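Local coordinates for ORF 37 (Human herpesvirus 8 type M, PDB 3FHD), which cuts double- and single-stranded DNA as a magnesium-binding endo- and exonuclease, processing non-linear or branched viral DNA intermediates to promote production of unit-length progeny DNA, at residues 87-90 / 91-95; 112-116 / 117-121. One frame throughout, in Å; residues are numbered along the deposited sequence.

Interaction 1 of 2, residues 87-90 / 91-95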
loop_
_atom_site.group_PDB
_atom_site.type_symbol
_atom_site.label_atom_id
_atom_site.label_comp_id
_atom_site.label_asym_id
_atom_site.label_seq_id
_atom_site.Cartn_x
_atom_site.Cartn_y
_atom_site.Cartn_z
ATOM N N ALA A 87 12.588 8.665 16.896
ATOM C CA ALA A 87 14.058 8.682 17.135
ATOM C C ALA A 87 14.816 7.994 15.985
ATOM O O ALA A 87 15.797 8.544 15.452
ATOM C CB ALA A 87 14.388 7.985 18.462
ATOM N N TYR A 88 14.376 6.789 15.629
ATOM C CA TYR A 88 14.919 6.063 14.463
ATOM C C TYR A 88 14.840 6.888 13.176
ATOM O O TYR A 88 15.839 6.972 12.442
ATOM C CB TYR A 88 14.177 4.726 14.243
ATOM C CG TYR A 88 14.463 4.106 12.877
ATOM C CD1 TYR A 88 15.724 3.608 12.573
ATOM C CD2 TYR A 88 13.467 4.068 11.887
ATOM C CE1 TYR A 88 16.014 3.054 11.295
ATOM C CE2 TYR A 88 13.740 3.540 10.602
ATOM C CZ TYR A 88 15.011 3.013 10.338
ATOM O OH TYR A 88 15.276 2.494 9.087
ATOM N N ASN A 89 13.666 7.480 12.893
ATOM C CA ASN A 89 13.513 8.318 11.679
ATOM C C ASN A 89 14.597 9.404 11.639
ATOM O O ASN A 89 15.214 9.657 10.607
ATOM C CB ASN A 89 12.129 8.965 11.585
ATOM C CG ASN A 89 11.087 8.044 10.894
ATOM O OD1 ASN A 89 10.590 8.357 9.812
ATOM N ND2 ASN A 89 10.795 6.914 11.496
ATOM N N TYR A 90 14.831 10.052 12.773
ATOM C CA TYR A 90 15.886 11.058 12.825
ATOM C C TYR A 90 17.263 10.514 12.435
ATOM O O TYR A 90 17.914 11.061 11.547
ATOM C CB TYR A 90 15.940 11.763 14.195
ATOM C CG TYR A 90 17.181 12.628 14.286
ATOM C CD1 TYR A 90 17.275 13.831 13.556
ATOM C CD2 TYR A 90 18.263 12.246 15.079
ATOM C CE1 TYR A 90 18.427 14.622 13.621
ATOM C CE2 TYR A 90 19.428 13.055 15.157
ATOM C CZ TYR A 90 19.490 14.220 14.431
ATOM O OH TYR A 90 20.622 15.017 14.523
ATOM N N PHE A 91 17.714 9.450 13.095
ATOM C CA PHE A 91 19.020 8.842 12.774
ATOM C C PHE A 91 19.103 8.359 11.330
ATOM O O PHE A 91 20.161 8.510 10.672
ATOM C CB PHE A 91 19.327 7.680 13.737
ATOM C CG PHE A 91 19.692 8.148 15.142
ATOM C CD1 PHE A 91 20.923 8.733 15.386
ATOM C CD2 PHE A 91 18.778 8.043 16.179
ATOM C CE1 PHE A 91 21.270 9.207 16.678
ATOM C CE2 PHE A 91 19.094 8.488 17.466
ATOM C CZ PHE A 91 20.360 9.081 17.716
ATOM N N LEU A 92 18.027 7.726 10.862
ATOM C CA LEU A 92 17.948 7.253 9.479
ATOM C C LEU A 92 18.170 8.417 8.494
ATOM O O LEU A 92 19.030 8.367 7.637
ATOM C CB LEU A 92 16.571 6.615 9.203
ATOM C CG LEU A 92 16.394 6.194 7.731
ATOM C CD1 LEU A 92 17.561 5.284 7.234
ATOM C CD2 LEU A 92 15.065 5.532 7.564
ATOM N N PHE A 93 17.328 9.436 8.588
ATOM C CA PHE A 93 17.426 10.570 7.685
ATOM C C PHE A 93 18.649 11.471 7.892
ATOM O O PHE A 93 19.137 12.049 6.924
ATOM C CB PHE A 93 16.111 11.348 7.603
ATOM C CG PHE A 93 15.090 10.669 6.716
ATOM C CD1 PHE A 93 14.984 11.030 5.366
ATOM C CD2 PHE A 93 14.294 9.630 7.205
ATOM C CE1 PHE A 93 14.057 10.404 4.525
ATOM C CE2 PHE A 93 13.356 8.973 6.377
ATOM C CZ PHE A 93 13.246 9.355 5.012
ATOM N N SER A 94 19.192 11.531 9.100
ATOM C CA SER A 94 20.488 12.204 9.254
ATOM C C SER A 94 21.548 11.474 8.407
ATOM O O SER A 94 22.400 12.119 7.780
ATOM C CB SER A 94 20.939 12.279 10.720
ATOM O OG SER A 94 22.106 13.082 10.806
ATOM N N LYS A 95 21.466 10.147 8.345
ATOM C CA LYS A 95 22.472 9.343 7.618
ATOM C C LYS A 95 22.243 9.361 6.089
ATOM O O LYS A 95 23.202 9.492 5.309
ATOM C CB LYS A 95 22.508 7.900 8.177
ATOM C CG LYS A 95 23.492 6.910 7.491
ATOM C CD LYS A 95 24.944 7.386 7.561
ATOM C CE LYS A 95 25.411 7.496 9.012
ATOM N NZ LYS A 95 26.885 7.712 9.106
#
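Tyr-88 and Leu-92 meet one turn apart on helix 83-100. CB of Leu-92 sits over one face of the tyrosine ring, displaced toward its rim. It lies 4.3 Å from the ring centroid, a CH-pi contact. From there the leucine crosses the ring at a slant and brings CD2 close to the phenol end, with Leu-92 CD2 3.7 Å from Tyr-88 CZ. Both side chains have CG anti to the backbone N (chi1 166° for Tyr-88, 176° for Leu-92), which swings the two groups to the same side of the helix. The hydroxyl of Tyr-88 is bonded further out, to the carbonyl of Leu-57.

The second aromatic contact joins chain neighbours. Tyr-90 turns its edge to the face of Phe-91, a T-shaped pair with planes at 65° and centroids 5.5 Å apart. Tyr-90 CD2 stands over the centre of the phenylalanine ring. CB of Ser-94, one turn on, also lies over a face of the Tyr-90 ring.

Four backbone bonds run from residue i+4 to residue i. Leu-92 N to Tyr-88 O is 2.8 Å, and Ser-94 N to Tyr-90 O is also 2.8 Å. Phe-91 N bonds Ala-87 O and Phe-93 N bonds Asn-89 O. The carbonyl O of Asn-89 also lies in the plane of the Phe-93 ring, at its edge, 3.5 Å from Phe-93 CD2.

Asn-89 is buried. Its OD1 is hydrogen-bonded to Gln-231 NE2, and its ND2 to the carbonyl of Arg-85 one turn earlier. Phe-93 packs on helix 134-147, while Phe-91 packs on helix 122-130. The arrangement is that of a buried alpha-helix, with i to i+4 side-chain contacts, inside a helical part of this PD-(D/E)XK nuclease.

Interaction 2 of 2, residues 112-116 / 117-121; sequences RVFGG and VRLLD
Leu-119 lays its CD1 methyl over one face of the Phe-114 ring. The methyl is 3.8 Å from the ring centroid and only 17° off the ring normal, a CH-pi contact. It is displaced toward the CG side of the ring, and Leu-119 CD1 to Phe-114 CG is 3.7 Å. CB and CG of the leucine pass near Phe-114 CD2, so the side chain crosses the ring at an oblique angle. The carbonyl O of Val-117 approaches the same ring at its edge, near the plane, with 3.4 Å from Val-117 O to Phe-114 CD2.

CG of Phe-114 is anti to the carbonyl carbon (chi1 -60°), and CG of Leu-119 has the same setting. With these torsions the two side chains meet across the bend of the chain.

That bend is a type I' beta turn from Phe-114 to Val-117, following helix 104-113. Gly-115 and Gly-116 hold its two central positions, both with positive phi. At the backbone angles of Gly-116 a CB would press against the carbonyl O of Gly-115. The turn is closed by a weak hydrogen bond of 3.3 Å from Val-117 N to Phe-114 O. Beyond it, Arg-118 is the centre of an inverse gamma turn, in which Leu-119 N makes a weak bond to Val-117 O.

Further out, Gly-116 is hydrogen-bonded through its backbone to Val-110 in the preceding helix. Phe-114 and Leu-119 both pack on Val-125 of helix 122-130. Asp-121 occupies the N-cap position of that helix, and its OD2 is hydrogen-bonded to Ser-124 OG.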
loop_
_atom_site.group_PDB
_atom_site.type_symbol
_atom_site.label_atom_id
_atom_site.label_comp_id
_atom_site.label_asym_id
_atom_site.label_seq_id
_atom_site.Cartn_x
_atom_site.Cartn_y
_atom_site.Cartn_z
ATOM N N ARG A 112 12.747 22.214 15.089
ATOM C CA ARG A 112 11.438 22.296 15.738
ATOM C C ARG A 112 11.286 21.315 16.897
ATOM O O ARG A 112 10.427 21.494 17.755
ATOM C CB ARG A 112 10.312 22.046 14.726
ATOM C CG ARG A 112 10.208 23.075 13.585
ATOM C CD ARG A 112 9.899 24.463 14.146
ATOM N NE ARG A 112 10.433 25.524 13.300
ATOM C CZ ARG A 112 10.503 26.801 13.664
ATOM N NH1 ARG A 112 10.991 27.701 12.816
ATOM N NH2 ARG A 112 10.079 27.187 14.873
ATOM N N VAL A 113 12.087 20.263 16.902
ATOM C CA VAL A 113 11.942 19.224 17.928
ATOM C C VAL A 113 13.087 19.319 18.946
ATOM O O VAL A 113 12.873 19.038 20.121
ATOM C CB VAL A 113 11.824 17.781 17.305
ATOM C CG1 VAL A 113 11.678 16.665 18.387
ATOM C CG2 VAL A 113 10.665 17.691 16.300
ATOM N N PHE A 114 14.284 19.701 18.489
ATOM C CA PHE A 114 15.499 19.643 19.330
ATOM C C PHE A 114 15.928 21.018 19.831
ATOM O O PHE A 114 17.024 21.157 20.366
ATOM C CB PHE A 114 16.703 19.018 18.595
ATOM C CG PHE A 114 16.505 17.597 18.112
ATOM C CD1 PHE A 114 15.464 16.786 18.579
ATOM C CD2 PHE A 114 17.446 17.043 17.232
ATOM C CE1 PHE A 114 15.315 15.466 18.115
ATOM C CE2 PHE A 114 17.317 15.715 16.766
ATOM C CZ PHE A 114 16.260 14.932 17.196
ATOM N N GLY A 115 15.092 22.031 19.633
ATOM C CA GLY A 115 15.396 23.385 20.083
ATOM C C GLY A 115 16.560 24.036 19.360
ATOM O O GLY A 115 17.111 25.001 19.853
ATOM N N GLY A 116 16.943 23.506 18.199
ATOM C CA GLY A 116 18.040 24.094 17.425
ATOM C C GLY A 116 19.359 23.340 17.502
ATOM O O GLY A 116 20.311 23.707 16.827
ATOM N N VAL A 117 19.414 22.273 18.302
ATOM C CA VAL A 117 20.670 21.542 18.556
ATOM C C VAL A 117 20.775 20.240 17.737
ATOM O O VAL A 117 19.812 19.470 17.667
ATOM C CB VAL A 117 20.802 21.225 20.070
ATOM C CG1 VAL A 117 22.048 20.387 20.360
ATOM C CG2 VAL A 117 20.816 22.499 20.868
ATOM N N ARG A 118 21.940 19.990 17.134
ATOM C CA ARG A 118 22.150 18.758 16.355
ATOM C C ARG A 118 22.477 17.548 17.254
ATOM O O ARG A 118 23.636 17.142 17.359
ATOM C CB ARG A 118 23.234 18.958 15.282
ATOM C CG ARG A 118 23.088 18.033 14.086
ATOM C CD ARG A 118 24.402 17.794 13.353
ATOM N NE ARG A 118 24.267 16.679 12.408
ATOM C CZ ARG A 118 24.974 16.523 11.286
ATOM N NH1 ARG A 118 25.903 17.415 10.927
ATOM N NH2 ARG A 118 24.742 15.468 10.507
ATOM N N LEU A 119 21.456 16.974 17.889
ATOM C CA LEU A 119 21.651 15.867 18.831
ATOM C C LEU A 119 22.224 14.624 18.162
ATOM O O LEU A 119 21.827 14.257 17.053
ATOM C CB LEU A 119 20.348 15.534 19.561
ATOM C CG LEU A 119 19.641 16.626 20.374
ATOM C CD1 LEU A 119 18.324 16.082 20.930
ATOM C CD2 LEU A 119 20.529 17.179 21.491
ATOM N N LEU A 120 23.165 13.986 18.842
ATOM C CA LEU A 120 23.896 12.852 18.294
ATOM C C LEU A 120 23.726 11.575 19.104
ATOM O O LEU A 120 23.960 10.483 18.579
ATOM C CB LEU A 120 25.396 13.175 18.195
ATOM C CG LEU A 120 25.784 14.274 17.203
ATOM C CD1 LEU A 120 27.116 14.893 17.609
ATOM C CD2 LEU A 120 25.799 13.756 15.760
ATOM N N ASP A 121 23.343 11.711 20.375
ATOM C CA ASP A 121 23.189 10.563 21.279
ATOM C C ASP A 121 21.734 10.087 21.386
ATOM O O ASP A 121 20.798 10.892 21.338
ATOM C CB ASP A 121 23.747 10.901 22.670
ATOM C CG ASP A 121 22.929 11.958 23.372
ATOM O OD1 ASP A 121 22.718 13.043 22.772
ATOM O OD2 ASP A 121 22.484 11.695 24.513
#

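Interaction 1 is buried within helix 83-100. Interaction 2 is a surface turn between helices 104-113 and 122-130, with Phe-114 its buried residue. Their centres are about 12 Å apart, and they touch directly. Tyr-90 OH probably bonds Leu-119 O at 2.9 Å, and the Tyr-90 ring meets Phe-114 edge to face. Val-125 of helix 122-130 lies against both contacts. Regular i+4 backbone bonds and several aromatic rings mark 87-90 / 91-95. In 112-116 / 117-121 the backbone bonds are weak, two glycines make the turn, and one ring takes a leucine methyl. Both lie away from the magnesium site.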